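Local coordinates for glycosyl hydrolase BlGH5_18 (Bifidobacterium longum subsp. infantis, PDB 7LQX), which probably hydrolyses glycosidic bonds of N-glycans or their fragments, as a family 5 (subfamily 18) glycoside hydrolase of a gut bacterium, at residues Thr218-Gln221 against Ala222-Gly226; Asn165-Asp169 against Arg170-Ala174; Asp42-Trp45 against Pro46-Lys49. One frame throughout, in Å; residues are numbered along the deposited sequence.

Contact 1: residues Thr218-Gln221 against Ala222-Gly226; sequences TPVQ and AANLG
A222 N bonds back to T218 O at the start of the short helix 219-224, where T218 and Q221 close the first turn with a capping box. The evidence for the box is reciprocal: Q221 N donates to the N-cap hydroxyl T218 OG1 at 3.2 Å, and T218 N donates to Q221 OE1 at 2.9 Å. The second bond reaches the amide from above, with T218 N lying 62° out of the carbonyl plane of Q221. Q221 can return to the cap because its CG sits beside its own backbone N (chi1 -66°) and the chain beyond runs extended. Its NE2 continues to D184 OD1, which ties the box to helix 180-191.

Backbone bonds carry the turn onward. A222 N meets T218 O at 3.0 Å and A223 N meets P219 O at the same length; L225 N closes on Q221 O at 2.9 Å, and that oxygen also takes a bond from H203 NE2.

Apolar contact is modest. Q221 CG lies 4.1 Å from L225 CD1 where the two side chains cross, and both residues also rest on L187. P219 and A222 pack against W210, while P219 and A223 reach F264, so helices 208-211 and 248-264 flank the turn.

The remaining interaction joins a side chain to the backbone one turn earlier. N224 is fastened by its amide on both ends, OD1 accepting from R266 N and ND2 also donating to F264 O. N224 ND2 gives V220 O a 2.9 Å bond in the carbonyl plane, on a lone pair, with the oxygen only 4° out of the N224 amide plane.

Contact 2: residues Asn165-Asp169 against Arg170-Ala174; sequences NQFSD and RPHPA. With EDO (1,2-ethanediol), chain C.
H172 N donates to D169 O at 3.0 Å, in the carbonyl plane and on a lone pair, and the peptide bond between R170 and P171 inside this turn is cis. D169 also holds the turn with its side chain: OD1 accepts from R170 N at 2.8 Å, approached from above the carboxylate plane. The other carboxylate oxygen, D169 OD2, is taken by H215 ND1, so the group is held at both oxygens.

A cis proline at the third position of a four-residue turn closed in this way defines a type VI turn, and the backbone angles of R170 and P171 fit its VIa form. It lies in the loop between strand 155-159 and helix 180-191, beyond one strand of the parallel eight-stranded barrel expected of a family 5 hydrolase. On the turn, a 1,2-ethanediol molecule, probably from the crystallisation liquor, donates O2 to R170 O at 2.8 Å.

With CG anti to the backbone N (chi1 -166°), the H172 imidazole folds back over the 165-167 segment. H172 CD2 comes to 3.3 Å from Q166 O, and H172 NE2 lies 3.8 Å from F167 CD1. The two rings meet obliquely, their planes 42° apart. Both imidazole nitrogens are engaged: ND1 accepts from A174 N at 2.9 Å, while NE2 bonds to D114 OD2.

Q166 sets its amide over the F167 ring and at the edge of the H172 ring. Its NE2 stands 3.1 Å above the plane of the F167 ring, over the centre, and also bonds to D114 OD1. Its OE1 lies in plane at the edge of the H172 ring and accepts from W123 NE1 of the second subunit, whose indole also meets the H172 ring at a steep angle.

Contact 3: residues Asp42-Trp45 against Pro46-Lys49; sequences DPDW and PSVK
D44 and S47 meet at the start of helix 45-57, where D44 is the N-cap residue. This helix follows strand 25-29, the first strand of the parallel barrel sheet. The D44 side chain can be followed outward. CB lies 3.5 Å from S47 OG. CG, anti to the backbone N (chi1 175°), is brought alongside the serine, 3.5 Å from S47 CB. From there OD1 turns to the helix end and accepts from S47 N at 3.0 Å, with an N-H...O angle of 151°; the donor stands above the carboxylate plane, 57° out of it, so the cap is made over the flat of the group. The same OD1 touches P46 CD at 3.3 Å, a ring atom with no hydrogen bond to offer, and OD2 passes beside S47 CB.

With an alanine here the carboxylate is gone, and S47 N would probably lose its main capping acceptor and keep, within 42-49, the weak bond to D44 O, while the negative charge that is likely to suit the helix start would be lost.

W45, the first residue of the helix, sends its indole the same way as V48, side by side with it, and CE3 packs on V48 CG2 at 3.8 Å. P43 CB lies over one face of the indole. Towards helix 81-96 the ring forms a cation-pi pair with R89 and reaches I93; F39, from the loop before helix 45-57, meets it edge-to-face. One turn on, K49 N bonds to W45 O at 3.0 Å.

S47 answers the cap with its own hydroxyl: OG lies between the backbone N and the carbonyl carbon and donates to D44 O at 2.6 Å, tilted moderately from the carbonyl plane.

In the fold
Contact 1 is the buried one, its centre about 13 Å from the chain's, whereas contacts 2 and 3 are partly exposed, at about 18 and 26 Å. Contacts 1 and 3 both cap a helix, but differently: the buried cap uses neutral groups, a hydroxyl and an amide, while the peripheral one uses a carboxylate. Contact 2 has no helix to start; its turn is built on a cis peptide, and the side chains around it meet W123 and T122 of the second subunit. Contacts 1 and 2 are neighbours, nearest atoms about 7 Å apart; contact 2 bonds to H215, while contact 1 reaches P216 O by a weak bond. Contact 3 lies across the chain's centre from contact 1.

Contact 1: residues Thr218-Gln221 against Ala222-Gly226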
loop_
_atom_site.group_PDB
_atom_site.type_symbol
_atom_site.label_atom_id
_atom_site.label_comp_id
_atom_site.label_asym_id
_atom_site.label_seq_id
_atom_site.Cartn_x
_atom_site.Cartn_y
_atom_site.Cartn_z
ATOM N N THR A 218 10.339 22.217 -10.763
ATOM C CA THR A 218 11.003 23.511 -10.820
ATOM C C THR A 218 10.048 24.679 -10.649
ATOM O O THR A 218 8.848 24.566 -10.912
ATOM C CB THR A 218 11.686 23.687 -12.187
ATOM O OG1 THR A 218 10.649 23.774 -13.173
ATOM C CG2 THR A 218 12.624 22.528 -12.509
ATOM N N PRO A 219 10.573 25.839 -10.247
ATOM C CA PRO A 219 9.731 27.050 -10.200
ATOM C C PRO A 219 9.025 27.369 -11.507
ATOM O O PRO A 219 7.850 27.765 -11.493
ATOM C CB PRO A 219 10.737 28.143 -9.807
ATOM C CG PRO A 219 11.765 27.398 -8.988
ATOM C CD PRO A 219 11.913 26.069 -9.676
ATOM N N VAL A 220 9.711 27.229 -12.640
ATOM C CA VAL A 220 9.076 27.530 -13.920
ATOM C C VAL A 220 7.867 26.629 -14.157
ATOM O O VAL A 220 6.811 27.093 -14.608
ATOM C CB VAL A 220 10.104 27.464 -15.067
ATOM C CG1 VAL A 220 9.411 27.434 -16.422
ATOM C CG2 VAL A 220 11.074 28.646 -14.971
ATOM N N GLN A 221 7.978 25.333 -13.839
ATOM C CA GLN A 221 6.824 24.453 -13.993
ATOM C C GLN A 221 5.688 24.884 -13.068
ATOM O O GLN A 221 4.517 24.925 -13.471
ATOM C CB GLN A 221 7.200 23.010 -13.655
ATOM C CG GLN A 221 8.179 22.337 -14.570
ATOM C CD GLN A 221 8.865 21.172 -13.883
ATOM O OE1 GLN A 221 8.655 20.937 -12.699
ATOM N NE2 GLN A 221 9.709 20.456 -14.618
ATOM N N ALA A 222 6.014 25.179 -11.809
ATOM C CA ALA A 222 4.977 25.506 -10.844
ATOM C C ALA A 222 4.222 26.758 -11.247
ATOM O O ALA A 222 3.013 26.859 -11.011
ATOM C CB ALA A 222 5.586 25.698 -9.456
ATOM N N ALA A 223 4.912 27.714 -11.854
ATOM C CA ALA A 223 4.348 29.028 -12.134
ATOM C C ALA A 223 3.898 29.187 -13.580
ATOM O O ALA A 223 3.505 30.290 -13.974
ATOM C CB ALA A 223 5.354 30.118 -11.747
ATOM N N ASN A 224 3.928 28.118 -14.370
ATOM C CA ASN A 224 3.477 28.211 -15.755
ATOM C C ASN A 224 2.652 27.031 -16.237
ATOM O O ASN A 224 1.794 27.229 -17.100
ATOM C CB ASN A 224 4.654 28.420 -16.705
ATOM C CG ASN A 224 5.326 29.732 -16.464
ATOM O OD1 ASN A 224 4.884 30.775 -16.961
ATOM N ND2 ASN A 224 6.366 29.716 -15.661
ATOM N N LEU A 225 2.864 25.827 -15.733
ATOM C CA LEU A 225 2.062 24.687 -16.150
ATOM C C LEU A 225 0.856 24.565 -15.236
ATOM O O LEU A 225 0.959 24.778 -14.024
ATOM C CB LEU A 225 2.887 23.402 -16.125
ATOM C CG LEU A 225 4.052 23.414 -17.116
ATOM C CD1 LEU A 225 4.840 22.109 -17.012
ATOM C CD2 LEU A 225 3.607 23.649 -18.559
ATOM N N GLY A 226 -0.289 24.228 -15.819
ATOM C CA GLY A 226 -1.540 24.262 -15.093
ATOM C C GLY A 226 -2.061 25.684 -15.008
ATOM O O GLY A 226 -1.377 26.641 -15.359
#

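Contact 2: residues Asn165-Asp169 against Arg170-Ala174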
loop_
_atom_site.group_PDB
_atom_site.type_symbol
_atom_site.label_atom_id
_atom_site.label_comp_id
_atom_site.label_asym_id
_atom_site.label_seq_id
_atom_site.Cartn_x
_atom_site.Cartn_y
_atom_site.Cartn_z
ATOM N N ASN A 165 5.980 15.686 -5.976
ATOM C CA ASN A 165 7.423 15.814 -6.100
ATOM C C ASN A 165 8.164 15.128 -4.962
ATOM O O ASN A 165 9.359 14.850 -5.102
ATOM C CB ASN A 165 7.811 17.292 -6.188
ATOM C CG ASN A 165 7.521 18.051 -4.909
ATOM O OD1 ASN A 165 6.392 18.058 -4.424
ATOM N ND2 ASN A 165 8.538 18.708 -4.364
ATOM N N GLN A 166 7.494 14.851 -3.838
ATOM C CA GLN A 166 8.177 14.193 -2.727
ATOM C C GLN A 166 8.605 12.771 -3.070
ATOM O O GLN A 166 9.461 12.215 -2.374
ATOM C CB GLN A 166 7.313 14.221 -1.464
ATOM C CG GLN A 166 6.106 13.287 -1.486
ATOM C CD GLN A 166 6.331 11.986 -0.733
ATOM O OE1 GLN A 166 6.905 11.974 0.353
ATOM N NE2 GLN A 166 5.875 10.884 -1.316
ATOM N N PHE A 167 8.047 12.184 -4.128
ATOM C CA PHE A 167 8.496 10.874 -4.587
ATOM C C PHE A 167 9.749 10.930 -5.456
ATOM O O PHE A 167 10.346 9.883 -5.722
ATOM C CB PHE A 167 7.405 10.196 -5.415
ATOM C CG PHE A 167 6.249 9.687 -4.610
ATOM C CD1 PHE A 167 6.367 8.544 -3.825
ATOM C CD2 PHE A 167 5.028 10.345 -4.644
ATOM C CE1 PHE A 167 5.292 8.083 -3.084
ATOM C CE2 PHE A 167 3.955 9.879 -3.915
ATOM C CZ PHE A 167 4.092 8.749 -3.131
ATOM N N SER A 168 10.153 12.108 -5.918
ATOM C CA SER A 168 11.065 12.220 -7.044
ATOM C C SER A 168 12.520 12.456 -6.673
ATOM O O SER A 168 13.349 12.595 -7.585
ATOM C CB SER A 168 10.633 13.390 -7.946
ATOM O OG SER A 168 10.940 14.652 -7.350
ATOM N N ASP A 169 12.860 12.541 -5.392
ATOM C CA ASP A 169 14.175 13.047 -5.013
ATOM C C ASP A 169 14.499 12.604 -3.595
ATOM O O ASP A 169 13.629 12.141 -2.850
ATOM C CB ASP A 169 14.180 14.577 -5.133
ATOM C CG ASP A 169 15.569 15.181 -5.337
ATOM O OD1 ASP A 169 16.594 14.464 -5.315
ATOM O OD2 ASP A 169 15.615 16.414 -5.539
ATOM N N ARG A 170 15.780 12.740 -3.241
ATOM C CA ARG A 170 16.191 12.591 -1.858
ATOM C C ARG A 170 15.376 13.572 -1.011
ATOM O O ARG A 170 15.052 14.666 -1.462
ATOM C CB ARG A 170 17.675 12.930 -1.714
ATOM C CG ARG A 170 18.608 11.938 -2.378
ATOM C CD ARG A 170 20.053 12.413 -2.322
ATOM N NE ARG A 170 20.997 11.302 -2.398
ATOM C CZ ARG A 170 21.471 10.646 -1.341
ATOM N NH1 ARG A 170 21.095 10.984 -0.114
ATOM N NH2 ARG A 170 22.326 9.648 -1.512
ATOM N N PRO A 171 15.044 13.201 0.234
ATOM C CA PRO A 171 15.478 11.987 0.923
ATOM C C PRO A 171 14.457 10.859 0.892
ATOM O O PRO A 171 14.440 10.018 1.795
ATOM C CB PRO A 171 15.662 12.477 2.365
ATOM C CG PRO A 171 14.584 13.476 2.525
ATOM C CD PRO A 171 14.421 14.157 1.170
ATOM N N HIS A 172 13.616 10.811 -0.126
ATOM C CA HIS A 172 12.621 9.755 -0.161
ATOM C C HIS A 172 13.325 8.400 -0.118
ATOM O O HIS A 172 14.289 8.187 -0.864
ATOM C CB HIS A 172 11.727 9.820 -1.394
ATOM C CG HIS A 172 10.518 8.958 -1.252
ATOM N ND1 HIS A 172 10.560 7.588 -1.418
ATOM C CD2 HIS A 172 9.264 9.249 -0.846
ATOM C CE1 HIS A 172 9.366 7.083 -1.168
ATOM N NE2 HIS A 172 8.565 8.068 -0.805
ATOM N N PRO A 173 12.892 7.462 0.730
ATOM C CA PRO A 173 13.662 6.216 0.881
ATOM C C PRO A 173 13.461 5.198 -0.224
ATOM O O PRO A 173 14.179 4.188 -0.234
ATOM C CB PRO A 173 13.198 5.671 2.237
ATOM C CG PRO A 173 11.856 6.247 2.429
ATOM C CD PRO A 173 11.829 7.589 1.744
ATOM N N ALA A 174 12.533 5.421 -1.148
ATOM C CA ALA A 174 12.336 4.544 -2.302
ATOM C C ALA A 174 11.922 5.436 -3.469
ATOM O O ALA A 174 10.818 5.353 -4.005
ATOM C CB ALA A 174 11.311 3.448 -2.002
HETATM C C1 EDO C . 10.993 17.314 -1.874
HETATM O O1 EDO C . 10.176 16.503 -1.025
HETATM C C2 EDO C . 12.428 16.804 -1.855
HETATM O O2 EDO C . 12.450 15.402 -2.147
#

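Contact 3: residues Asp42-Trp45 against Pro46-Lys49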
loop_
_atom_site.group_PDB
_atom_site.type_symbol
_atom_site.label_atom_id
_atom_site.label_comp_id
_atom_site.label_asym_id
_atom_site.label_seq_id
_atom_site.Cartn_x
_atom_site.Cartn_y
_atom_site.Cartn_z
ATOM N N ASP A 42 -14.822 2.789 4.330
ATOM C CA ASP A 42 -16.131 2.566 4.934
ATOM C C ASP A 42 -16.874 3.895 4.981
ATOM O O ASP A 42 -16.999 4.502 6.050
ATOM C CB ASP A 42 -15.968 1.992 6.340
ATOM C CG ASP A 42 -17.296 1.713 7.024
ATOM O OD1 ASP A 42 -18.318 1.522 6.331
ATOM O OD2 ASP A 42 -17.309 1.678 8.268
ATOM N N PRO A 43 -17.367 4.386 3.845
ATOM C CA PRO A 43 -17.968 5.727 3.827
ATOM C C PRO A 43 -19.190 5.838 4.729
ATOM O O PRO A 43 -20.079 4.986 4.715
ATOM C CB PRO A 43 -18.332 5.931 2.350
ATOM C CG PRO A 43 -17.377 5.031 1.603
ATOM C CD PRO A 43 -17.232 3.819 2.489
ATOM N N ASP A 44 -19.225 6.908 5.516
ATOM C CA ASP A 44 -20.373 7.287 6.347
ATOM C C ASP A 44 -20.880 8.590 5.736
ATOM O O ASP A 44 -20.344 9.666 6.016
ATOM C CB ASP A 44 -19.924 7.449 7.795
ATOM C CG ASP A 44 -21.027 7.950 8.722
ATOM O OD1 ASP A 44 -22.036 8.519 8.257
ATOM O OD2 ASP A 44 -20.858 7.789 9.948
ATOM N N TRP A 45 -21.885 8.489 4.879
ATOM C CA TRP A 45 -22.295 9.655 4.103
ATOM C C TRP A 45 -23.016 10.686 4.959
ATOM O O TRP A 45 -22.793 11.883 4.761
ATOM C CB TRP A 45 -23.091 9.257 2.855
ATOM C CG TRP A 45 -22.207 8.534 1.887
ATOM C CD1 TRP A 45 -22.319 7.245 1.477
ATOM C CD2 TRP A 45 -21.037 9.060 1.247
ATOM N NE1 TRP A 45 -21.302 6.934 0.608
ATOM C CE2 TRP A 45 -20.500 8.032 0.452
ATOM C CE3 TRP A 45 -20.404 10.302 1.262
ATOM C CZ2 TRP A 45 -19.360 8.210 -0.321
ATOM C CZ3 TRP A 45 -19.274 10.473 0.502
ATOM C CH2 TRP A 45 -18.761 9.435 -0.280
ATOM N N PRO A 46 -23.866 10.293 5.915
ATOM C CA PRO A 46 -24.405 11.308 6.841
ATOM C C PRO A 46 -23.321 12.125 7.526
ATOM O O PRO A 46 -23.496 13.332 7.735
ATOM C CB PRO A 46 -25.242 10.477 7.825
ATOM C CG PRO A 46 -25.678 9.305 7.016
ATOM C CD PRO A 46 -24.487 8.973 6.134
ATOM N N SER A 47 -22.181 11.509 7.850
ATOM C CA SER A 47 -21.114 12.264 8.498
ATOM C C SER A 47 -20.496 13.284 7.549
ATOM O O SER A 47 -20.054 14.344 8.002
ATOM C CB SER A 47 -20.048 11.330 9.080
ATOM O OG SER A 47 -19.173 10.814 8.094
ATOM N N VAL A 48 -20.457 12.991 6.244
ATOM C CA VAL A 48 -19.940 13.959 5.279
ATOM C C VAL A 48 -20.898 15.131 5.139
ATOM O O VAL A 48 -20.477 16.294 5.070
ATOM C CB VAL A 48 -19.675 13.289 3.923
ATOM C CG1 VAL A 48 -19.201 14.332 2.913
ATOM C CG2 VAL A 48 -18.657 12.191 4.068
ATOM N N LYS A 49 -22.200 14.848 5.069
ATOM C CA LYS A 49 -23.184 15.922 5.027
ATOM C C LYS A 49 -23.015 16.851 6.224
ATOM O O LYS A 49 -23.031 18.078 6.083
ATOM C CB LYS A 49 -24.599 15.347 4.989
ATOM C CG LYS A 49 -25.677 16.412 4.836
ATOM C CD LYS A 49 -27.058 15.793 4.702
ATOM C CE LYS A 49 -28.136 16.863 4.613
ATOM N NZ LYS A 49 -29.501 16.271 4.566
#